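Histidine triad (HIT) protein (Marinobacter aquaeolei, PDB 3OHE) binds calcium ions and, as a histidine triad (HIT) family member, is probably a hydrolase acting on nucleotide-like substrates. Local coordinates at residues V24-I36 against V108-Q121. Sequence-based numbering, arbitrary orientation.
Sequences VLLMNDNTWPWVI and VWGKQPPVPYTEEQ. With GOL (glycerol), chain E.
Asp29 OD1 is gripped by three donors: Val115 N, across the contact at 3.0 Å and nearly straight (174°), Thr31 OG1 on the syn side, and Thr31 N, which closes an Asx turn. The two backbone N-H groups approach from opposite faces of the carboxylate, well out of its plane, while OD2 accepts from a glycerol hydroxyl, probably from the crystallisation liquor, and lies near a water that also reaches Gln112 O. Asn30 N returns a bond to Val115 O (2.8 Å), and Asn28 OD1 accepts from Tyr117 N (2.9 Å). With CG anti to the carbonyl carbon (chi1 -78°), the Tyr117 ring is sandwiched between Asn30 CB, 3.6 Å from its centroid, and Leu26 CD2, 3.7 Å from it on the opposite face; Asn28 OD1 lies at the edge, and Val125 of helix 119-135 touches the side chain. Its hydroxyl bonds a water within hydrogen-bonding distance of Met27 O and Trp32 O. Gln121 OE1, in the capping box with Thr118, receives Asn30 ND2 and Thr118 N on opposite faces of its plane. Farther along, Val108 CG1 presses on the Trp32 face, 3.4 Å from CE2, and CG2 rests off-centre over a face of the Trp34 six-membered ring, whose NE1 bonds His93. An alanine in place of Asp29 would probably leave Val115 N without its acceptor and free the Thr31 side chain to turn. A carboxylate, side-chain amides and one backbone-to-backbone bond thus hold the start of helix 119-135 and its approach to the 28-33 connection between strands 22-27 and 34-39, without regular strand pairing.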
loop_
_atom_site.group_PDB
_atom_site.type_symbol
_atom_site.label_atom_id
_atom_site.label_comp_id
_atom_site.label_asym_id
_atom_site.label_seq_id
_atom_site.Cartn_x
_atom_site.Cartn_y
_atom_site.Cartn_z
ATOM N N VAL A 24 -14.690 -0.192 -8.925
ATOM C CA VAL A 24 -13.422 0.002 -9.607
ATOM C C VAL A 24 -13.457 1.382 -10.216
ATOM O O VAL A 24 -14.285 1.641 -11.120
ATOM C CB VAL A 24 -13.150 -1.083 -10.668
ATOM C CG1 VAL A 24 -11.713 -0.930 -11.226
ATOM C CG2 VAL A 24 -13.359 -2.467 -10.091
ATOM N N LEU A 25 -12.605 2.287 -9.715
ATOM C CA LEU A 25 -12.658 3.702 -10.030
ATOM C C LEU A 25 -11.369 4.147 -10.686
ATOM O O LEU A 25 -10.293 3.770 -10.272
ATOM C CB LEU A 25 -12.911 4.493 -8.745
ATOM C CG LEU A 25 -14.119 4.095 -7.887
ATOM C CD1 LEU A 25 -14.180 5.022 -6.673
ATOM C CD2 LEU A 25 -15.454 4.088 -8.713
ATOM N N LEU A 26 -11.501 5.011 -11.683
ATOM C CA LEU A 26 -10.368 5.664 -12.320
ATOM C C LEU A 26 -10.097 6.990 -11.606
ATOM O O LEU A 26 -10.964 7.861 -11.590
ATOM C CB LEU A 26 -10.702 5.982 -13.768
ATOM C CG LEU A 26 -9.618 6.646 -14.631
ATOM C CD1 LEU A 26 -8.440 5.673 -14.838
ATOM C CD2 LEU A 26 -10.256 7.107 -15.964
HETATM N N MSE A 27 -8.931 7.152 -11.018
HETATM C CA MSE A 27 -8.560 8.465 -10.450
HETATM C C MSE A 27 -8.500 9.451 -11.599
HETATM O O MSE A 27 -7.833 9.178 -12.589
HETATM C CB MSE A 27 -7.228 8.392 -9.693
HETATM C CG MSE A 27 -6.871 9.692 -9.014
HETATM SE SE MSE A 27 -8.074 10.168 -7.554
HETATM C CE MSE A 27 -6.987 9.460 -6.135
ATOM N N ASN A 28 -9.207 10.582 -11.461
ATOM C CA ASN A 28 -9.344 11.527 -12.565
ATOM C C ASN A 28 -8.145 12.472 -12.725
ATOM O O ASN A 28 -8.288 13.696 -12.675
ATOM C CB ASN A 28 -10.654 12.326 -12.429
ATOM C CG ASN A 28 -11.014 13.035 -13.706
ATOM O OD1 ASN A 28 -10.577 12.649 -14.801
ATOM N ND2 ASN A 28 -11.790 14.095 -13.579
ATOM N N ASP A 29 -6.983 11.852 -12.860
ATOM C CA ASP A 29 -5.704 12.498 -13.114
ATOM C C ASP A 29 -5.017 11.645 -14.152
ATOM O O ASP A 29 -4.577 10.534 -13.850
ATOM C CB ASP A 29 -4.871 12.627 -11.826
ATOM C CG ASP A 29 -3.569 13.393 -12.052
ATOM O OD1 ASP A 29 -3.317 13.818 -13.220
ATOM O OD2 ASP A 29 -2.794 13.512 -11.077
ATOM N N ASN A 30 -4.926 12.155 -15.386
ATOM C CA ASN A 30 -4.398 11.379 -16.487
ATOM C C ASN A 30 -2.871 11.373 -16.519
ATOM O O ASN A 30 -2.266 10.795 -17.425
ATOM C CB ASN A 30 -5.001 11.784 -17.829
ATOM C CG ASN A 30 -4.504 13.118 -18.322
ATOM O OD1 ASN A 30 -3.532 13.650 -17.812
ATOM N ND2 ASN A 30 -5.161 13.657 -19.356
ATOM N N THR A 31 -2.244 11.974 -15.510
ATOM C CA THR A 31 -0.781 12.026 -15.404
ATOM C C THR A 31 -0.175 10.617 -15.220
ATOM O O THR A 31 0.929 10.359 -15.693
ATOM C CB THR A 31 -0.355 12.982 -14.268
ATOM O OG1 THR A 31 -0.973 14.252 -14.501
ATOM C CG2 THR A 31 1.192 13.178 -14.198
ATOM N N TRP A 32 -0.889 9.725 -14.529
ATOM C CA TRP A 32 -0.482 8.328 -14.316
ATOM C C TRP A 32 -1.707 7.443 -14.464
ATOM O O TRP A 32 -2.780 7.877 -14.080
ATOM C CB TRP A 32 0.100 8.054 -12.896
ATOM C CG TRP A 32 1.225 8.895 -12.494
ATOM C CD1 TRP A 32 2.566 8.648 -12.691
ATOM C CD2 TRP A 32 1.147 10.163 -11.877
ATOM N NE1 TRP A 32 3.301 9.670 -12.202
ATOM C CE2 TRP A 32 2.483 10.619 -11.696
ATOM C CE3 TRP A 32 0.087 10.933 -11.371
ATOM C CZ2 TRP A 32 2.773 11.823 -11.107
ATOM C CZ3 TRP A 32 0.370 12.106 -10.804
ATOM C CH2 TRP A 32 1.728 12.552 -10.659
ATOM N N PRO A 33 -1.550 6.181 -14.935
ATOM C CA PRO A 33 -2.649 5.206 -14.882
ATOM C C PRO A 33 -2.899 4.828 -13.434
ATOM O O PRO A 33 -2.007 4.253 -12.780
ATOM C CB PRO A 33 -2.121 4.030 -15.726
ATOM C CG PRO A 33 -0.952 4.601 -16.536
ATOM C CD PRO A 33 -0.359 5.614 -15.623
ATOM N N TRP A 34 -4.069 5.159 -12.919
ATOM C CA TRP A 34 -4.316 5.127 -11.464
ATOM C C TRP A 34 -5.746 4.661 -11.239
ATOM O O TRP A 34 -6.702 5.350 -11.595
ATOM C CB TRP A 34 -4.034 6.523 -10.917
ATOM C CG TRP A 34 -4.179 6.756 -9.451
ATOM C CD1 TRP A 34 -4.723 5.968 -8.504
ATOM C CD2 TRP A 34 -3.756 7.945 -8.800
ATOM N NE1 TRP A 34 -4.654 6.602 -7.274
ATOM C CE2 TRP A 34 -4.079 7.837 -7.442
ATOM C CE3 TRP A 34 -3.178 9.134 -9.257
ATOM C CZ2 TRP A 34 -3.797 8.873 -6.540
ATOM C CZ3 TRP A 34 -2.898 10.134 -8.363
ATOM C CH2 TRP A 34 -3.200 9.999 -7.029
ATOM N N VAL A 35 -5.866 3.453 -10.682
ATOM C CA VAL A 35 -7.160 2.799 -10.447
ATOM C C VAL A 35 -7.295 2.513 -8.945
ATOM O O VAL A 35 -6.323 2.061 -8.296
ATOM C CB VAL A 35 -7.271 1.514 -11.277
ATOM C CG1 VAL A 35 -8.535 0.717 -10.925
ATOM C CG2 VAL A 35 -7.240 1.844 -12.784
ATOM N N ILE A 36 -8.512 2.724 -8.430
ATOM C CA ILE A 36 -8.808 2.566 -7.026
ATOM C C ILE A 36 -9.829 1.446 -6.889
ATOM O O ILE A 36 -10.820 1.422 -7.617
ATOM C CB ILE A 36 -9.329 3.897 -6.460
ATOM C CG1 ILE A 36 -8.266 5.001 -6.655
ATOM C CG2 ILE A 36 -9.697 3.757 -4.986
ATOM C CD1 ILE A 36 -8.714 6.356 -6.218
ATOM N N VAL A 108 3.599 9.752 -6.074
ATOM C CA VAL A 108 2.812 10.647 -6.893
ATOM C C VAL A 108 1.974 11.626 -6.100
ATOM O O VAL A 108 1.690 12.734 -6.603
ATOM C CB VAL A 108 1.904 9.879 -7.895
ATOM C CG1 VAL A 108 2.723 8.886 -8.747
ATOM C CG2 VAL A 108 0.711 9.231 -7.214
ATOM N N TRP A 109 1.535 11.278 -4.889
ATOM C CA TRP A 109 0.478 12.064 -4.201
ATOM C C TRP A 109 0.913 13.492 -3.804
ATOM O O TRP A 109 1.762 13.621 -2.932
ATOM C CB TRP A 109 -0.041 11.311 -2.955
ATOM C CG TRP A 109 -0.528 9.920 -3.229
ATOM C CD1 TRP A 109 -1.750 9.547 -3.721
ATOM C CD2 TRP A 109 0.204 8.708 -3.024
ATOM N NE1 TRP A 109 -1.815 8.180 -3.851
ATOM C CE2 TRP A 109 -0.631 7.642 -3.413
ATOM C CE3 TRP A 109 1.482 8.418 -2.534
ATOM C CZ2 TRP A 109 -0.225 6.325 -3.351
ATOM C CZ3 TRP A 109 1.869 7.098 -2.448
ATOM C CH2 TRP A 109 1.028 6.073 -2.869
ATOM N N GLY A 110 0.346 14.538 -4.442
ATOM C CA GLY A 110 0.687 15.940 -4.147
ATOM C C GLY A 110 1.878 16.496 -4.909
ATOM O O GLY A 110 2.308 17.618 -4.634
ATOM N N LYS A 111 2.422 15.743 -5.867
ATOM C CA LYS A 111 3.520 16.238 -6.711
ATOM C C LYS A 111 3.120 17.471 -7.553
ATOM O O LYS A 111 3.877 18.445 -7.639
ATOM C CB LYS A 111 4.043 15.133 -7.646
ATOM C CG LYS A 111 5.110 15.589 -8.670
ATOM C CD LYS A 111 6.481 15.827 -8.031
ATOM C CE LYS A 111 7.475 16.327 -9.076
ATOM N NZ LYS A 111 8.908 16.212 -8.649
ATOM N N GLN A 112 1.955 17.414 -8.190
ATOM C CA GLN A 112 1.506 18.501 -9.061
ATOM C C GLN A 112 -0.008 18.420 -9.237
ATOM O O GLN A 112 -0.619 17.407 -8.903
ATOM C CB GLN A 112 2.245 18.439 -10.396
ATOM C CG GLN A 112 2.205 17.054 -11.095
ATOM C CD GLN A 112 3.262 16.937 -12.167
ATOM O OE1 GLN A 112 4.465 17.014 -11.881
ATOM N NE2 GLN A 112 2.831 16.757 -13.409
ATOM N N PRO A 113 -0.640 19.490 -9.744
ATOM C CA PRO A 113 -2.118 19.434 -9.872
ATOM C C PRO A 113 -2.606 18.281 -10.802
ATOM O O PRO A 113 -1.896 17.947 -11.745
ATOM C CB PRO A 113 -2.466 20.776 -10.517
ATOM C CG PRO A 113 -1.288 21.659 -10.255
ATOM C CD PRO A 113 -0.080 20.763 -10.240
ATOM N N PRO A 114 -3.802 17.740 -10.557
ATOM C CA PRO A 114 -4.326 16.696 -11.457
ATOM C C PRO A 114 -4.754 17.258 -12.791
ATOM O O PRO A 114 -5.166 18.438 -12.880
ATOM C CB PRO A 114 -5.569 16.210 -10.736
ATOM C CG PRO A 114 -6.038 17.430 -9.964
ATOM C CD PRO A 114 -4.770 18.083 -9.506
ATOM N N VAL A 115 -4.653 16.433 -13.823
ATOM C CA VAL A 115 -5.141 16.789 -15.142
ATOM C C VAL A 115 -6.339 15.864 -15.435
ATOM O O VAL A 115 -6.156 14.653 -15.594
ATOM C CB VAL A 115 -4.039 16.640 -16.197
ATOM C CG1 VAL A 115 -4.572 16.918 -17.607
ATOM C CG2 VAL A 115 -2.850 17.538 -15.839
ATOM N N PRO A 116 -7.557 16.422 -15.526
ATOM C CA PRO A 116 -8.716 15.548 -15.735
ATOM C C PRO A 116 -8.667 14.864 -17.113
ATOM O O PRO A 116 -8.149 15.413 -18.089
ATOM C CB PRO A 116 -9.905 16.503 -15.672
ATOM C CG PRO A 116 -9.318 17.866 -15.961
ATOM C CD PRO A 116 -7.916 17.849 -15.442
ATOM N N TYR A 117 -9.205 13.666 -17.174
ATOM C CA TYR A 117 -9.375 12.964 -18.421
ATOM C C TYR A 117 -10.349 13.712 -19.308
ATOM O O TYR A 117 -11.424 14.132 -18.860
ATOM C CB TYR A 117 -9.923 11.536 -18.165
ATOM C CG TYR A 117 -8.879 10.555 -17.686
ATOM C CD1 TYR A 117 -8.444 10.521 -16.375
ATOM C CD2 TYR A 117 -8.315 9.641 -18.578
ATOM C CE1 TYR A 117 -7.484 9.611 -15.979
ATOM C CE2 TYR A 117 -7.344 8.740 -18.198
ATOM C CZ TYR A 117 -6.907 8.743 -16.885
ATOM O OH TYR A 117 -5.948 7.825 -16.530
ATOM N N THR A 118 -10.019 13.804 -20.586
ATOM C CA THR A 118 -11.033 14.208 -21.556
ATOM C C THR A 118 -12.036 13.060 -21.737
ATOM O O THR A 118 -11.789 11.942 -21.310
ATOM C CB THR A 118 -10.402 14.509 -22.926
ATOM O OG1 THR A 118 -9.938 13.275 -23.484
ATOM C CG2 THR A 118 -9.255 15.512 -22.838
ATOM N N GLU A 119 -13.154 13.357 -22.389
ATOM C CA GLU A 119 -14.181 12.368 -22.655
ATOM C C GLU A 119 -13.610 11.174 -23.407
ATOM O O GLU A 119 -13.890 10.019 -23.078
ATOM C CB GLU A 119 -15.282 13.005 -23.507
ATOM C CG GLU A 119 -16.458 12.084 -23.729
ATOM C CD GLU A 119 -17.491 12.700 -24.656
ATOM O OE1 GLU A 119 -17.616 13.957 -24.636
ATOM O OE2 GLU A 119 -18.174 11.950 -25.391
ATOM N N GLU A 120 -12.836 11.448 -24.449
ATOM C CA GLU A 120 -12.286 10.373 -25.258
ATOM C C GLU A 120 -11.198 9.580 -24.529
ATOM O O GLU A 120 -11.093 8.370 -24.706
ATOM C CB GLU A 120 -11.794 10.905 -26.613
ATOM C CG GLU A 120 -11.134 9.859 -27.513
ATOM C CD GLU A 120 -12.061 8.722 -27.925
ATOM O OE1 GLU A 120 -13.226 8.991 -28.270
ATOM O OE2 GLU A 120 -11.638 7.546 -27.855
ATOM N N GLN A 121 -10.386 10.253 -23.716
ATOM C CA GLN A 121 -9.392 9.532 -22.927
ATOM C C GLN A 121 -10.055 8.625 -21.894
ATOM O O GLN A 121 -9.614 7.478 -21.688
ATOM C CB GLN A 121 -8.440 10.510 -22.204
ATOM C CG GLN A 121 -7.493 11.308 -23.092
ATOM C CD GLN A 121 -6.878 12.490 -22.350
ATOM O OE1 GLN A 121 -7.321 12.864 -21.264
ATOM N NE2 GLN A 121 -5.900 13.122 -22.978
HETATM C C1 GOL E . -3.073 14.758 -8.200
HETATM O O1 GOL E . -3.886 13.664 -8.643
HETATM C C2 GOL E . -2.342 14.289 -6.948
HETATM O O2 GOL E . -1.468 15.312 -6.519
HETATM C C3 GOL E . -3.348 13.908 -5.854
HETATM O O3 GOL E . -2.723 13.223 -4.796
HETATM O O HOH W 1 -5.584 7.706 -13.877
HETATM O O HOH W 2 -12.834 14.286 -16.438
HETATM O O HOH W 3 -0.591 15.162 -10.867
HETATM O O HOH W 4 -4.642 15.637 -21.558
HETATM O O HOH W 5 0.411 16.634 -14.413
#